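PDB 1W55: Ispd/ispf bifunctional enzyme, which catalyses two separate steps of the non-mevalonate isoprenoid pathway: cytidylyl transfer from CTP to methylerythritol phosphate, and cyclodiphosphate formation with release of CMP. Local coordinates for residues S103-L106 / F107-I111. Residues are numbered along the deposited sequence; the frame is centred on the assembly and turned at random.
Sequences SKNL and FDRLI
Asp108 N donates to Lys104 O at 3.0 Å, the shortest hydrogen bond joining 103-106 to 107-111. Phe107 N to Ser103 O, Arg109 N to Asn105 O and Leu110 N to Leu106 O repeat the same four-residue spacing, which identifies the first turns of an alpha-helix. Ser103 closes its start: OG accepts from Leu106 N at 3.0 Å and 170°, and the same hydroxyl also bonds Glu186. Lys104 and Asp108 follow one another along one flank, where the Asp108 carboxylate lies beside the lysine chain and Lys104 CE comes to 3.4 Å from Asp108 OD1. The ammonium itself is not in a salt bridge here, since Lys104 NZ stays 4.4 Å from Asp108 OD1 and is bonded instead to the carbonyl of Phe44; the opposite charges may still attract weakly. On another side, Arg109 doubles back over the preceding turn. Its CG lies beside the backbone N (chi1 -86°), and bends at the next two torsions bring one guanidinium face against Leu106 CA, which lies 3.9 Å above its plane, offset toward the rim. Arg109 NH2 passes 3.6 Å from Leu106 CD1 and bonds the carbonyl of Glu184, which anchors the group against strand 180-184. The neighbouring Asn105 amide is turned 57° from the guanidinium plane. Inward, Leu106 CG and Leu110 CD1 meet at 4.3 Å, and both leucines pack on Pro122 of strand 119-124, while Phe107 rests on Met4 of strand 4-9 and its ring meets that of Phe44. The arrangement is that of a serine N-capped amphipathic helix laid against the central mixed sheet of the GT-A-like cytidylyltransferase domain.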
loop_
_atom_site.group_PDB
_atom_site.type_symbol
_atom_site.label_atom_id
_atom_site.label_comp_id
_atom_site.label_asym_id
_atom_site.label_seq_id
_atom_site.Cartn_x
_atom_site.Cartn_y
_atom_site.Cartn_z
ATOM N N SER A 103 -4.195 4.109 23.323
ATOM C CA SER A 103 -2.758 4.067 23.031
ATOM C C SER A 103 -1.890 4.013 24.285
ATOM O O SER A 103 -2.297 4.467 25.361
ATOM C CB SER A 103 -2.356 5.287 22.199
ATOM O OG SER A 103 -2.108 6.399 23.047
ATOM N N LYS A 104 -0.686 3.470 24.128
ATOM C CA LYS A 104 0.321 3.439 25.193
ATOM C C LYS A 104 0.694 4.854 25.637
ATOM O O LYS A 104 1.009 5.108 26.811
ATOM C CB LYS A 104 1.567 2.693 24.697
ATOM C CG LYS A 104 2.755 2.694 25.651
ATOM C CD LYS A 104 2.421 2.058 26.985
ATOM C CE LYS A 104 3.663 1.961 27.848
ATOM N NZ LYS A 104 3.717 0.621 28.485
ATOM N N ASN A 105 0.644 5.761 24.673
ATOM C CA ASN A 105 0.910 7.171 24.876
ATOM C C ASN A 105 -0.029 7.790 25.912
ATOM O O ASN A 105 0.430 8.403 26.879
ATOM C CB ASN A 105 0.758 7.879 23.534
ATOM C CG ASN A 105 1.363 9.249 23.528
ATOM O OD1 ASN A 105 0.721 10.221 23.925
ATOM N ND2 ASN A 105 2.601 9.347 23.043
ATOM N N LEU A 106 -1.339 7.630 25.705
ATOM C CA LEU A 106 -2.328 8.149 26.649
ATOM C C LEU A 106 -2.131 7.522 28.018
ATOM O O LEU A 106 -2.220 8.212 29.026
ATOM C CB LEU A 106 -3.766 7.924 26.159
ATOM C CG LEU A 106 -4.911 8.272 27.118
ATOM C CD1 LEU A 106 -4.894 9.761 27.484
ATOM C CD2 LEU A 106 -6.258 7.886 26.506
ATOM N N PHE A 107 -1.851 6.224 28.042
ATOM C CA PHE A 107 -1.597 5.517 29.295
ATOM C C PHE A 107 -0.478 6.193 30.091
ATOM O O PHE A 107 -0.631 6.439 31.286
ATOM C CB PHE A 107 -1.272 4.040 29.041
ATOM C CG PHE A 107 -0.878 3.278 30.283
ATOM C CD1 PHE A 107 -1.826 2.567 31.011
ATOM C CD2 PHE A 107 0.448 3.260 30.717
ATOM C CE1 PHE A 107 -1.465 1.866 32.151
ATOM C CE2 PHE A 107 0.819 2.564 31.857
ATOM C CZ PHE A 107 -0.141 1.866 32.577
ATOM N N ASP A 108 0.631 6.498 29.410
ATOM C CA ASP A 108 1.814 7.102 30.036
ATOM C C ASP A 108 1.489 8.476 30.593
ATOM O O ASP A 108 1.903 8.822 31.699
ATOM C CB ASP A 108 2.966 7.216 29.025
ATOM C CG ASP A 108 3.569 5.862 28.657
ATOM O OD1 ASP A 108 3.532 4.922 29.493
ATOM O OD2 ASP A 108 4.107 5.648 27.547
ATOM N N ARG A 109 0.729 9.242 29.821
ATOM C CA ARG A 109 0.278 10.561 30.230
ATOM C C ARG A 109 -0.557 10.537 31.520
ATOM O O ARG A 109 -0.489 11.466 32.324
ATOM C CB ARG A 109 -0.536 11.177 29.113
ATOM C CG ARG A 109 0.283 11.891 28.080
ATOM C CD ARG A 109 -0.473 13.053 27.469
ATOM N NE ARG A 109 -1.745 12.642 26.866
ATOM C CZ ARG A 109 -1.842 12.090 25.665
ATOM N NH1 ARG A 109 -0.747 11.872 24.949
ATOM N NH2 ARG A 109 -3.026 11.753 25.169
ATOM N N LEU A 110 -1.348 9.485 31.706
ATOM C CA LEU A 110 -2.133 9.333 32.927
ATOM C C LEU A 110 -1.233 8.894 34.081
ATOM O O LEU A 110 -1.349 9.389 35.203
ATOM C CB LEU A 110 -3.249 8.301 32.727
ATOM C CG LEU A 110 -4.397 8.611 31.763
ATOM C CD1 LEU A 110 -5.033 7.309 31.337
ATOM C CD2 LEU A 110 -5.421 9.513 32.424
ATOM N N ILE A 111 -0.346 7.952 33.795
ATOM C CA ILE A 111 0.548 7.403 34.803
ATOM C C ILE A 111 1.541 8.450 35.348
ATOM O O ILE A 111 1.771 8.517 36.558
ATOM C CB ILE A 111 1.237 6.126 34.246
ATOM C CG1 ILE A 111 0.519 4.876 34.767
ATOM C CG2 ILE A 111 2.740 6.092 34.545
ATOM C CD1 ILE A 111 0.526 4.725 36.291
#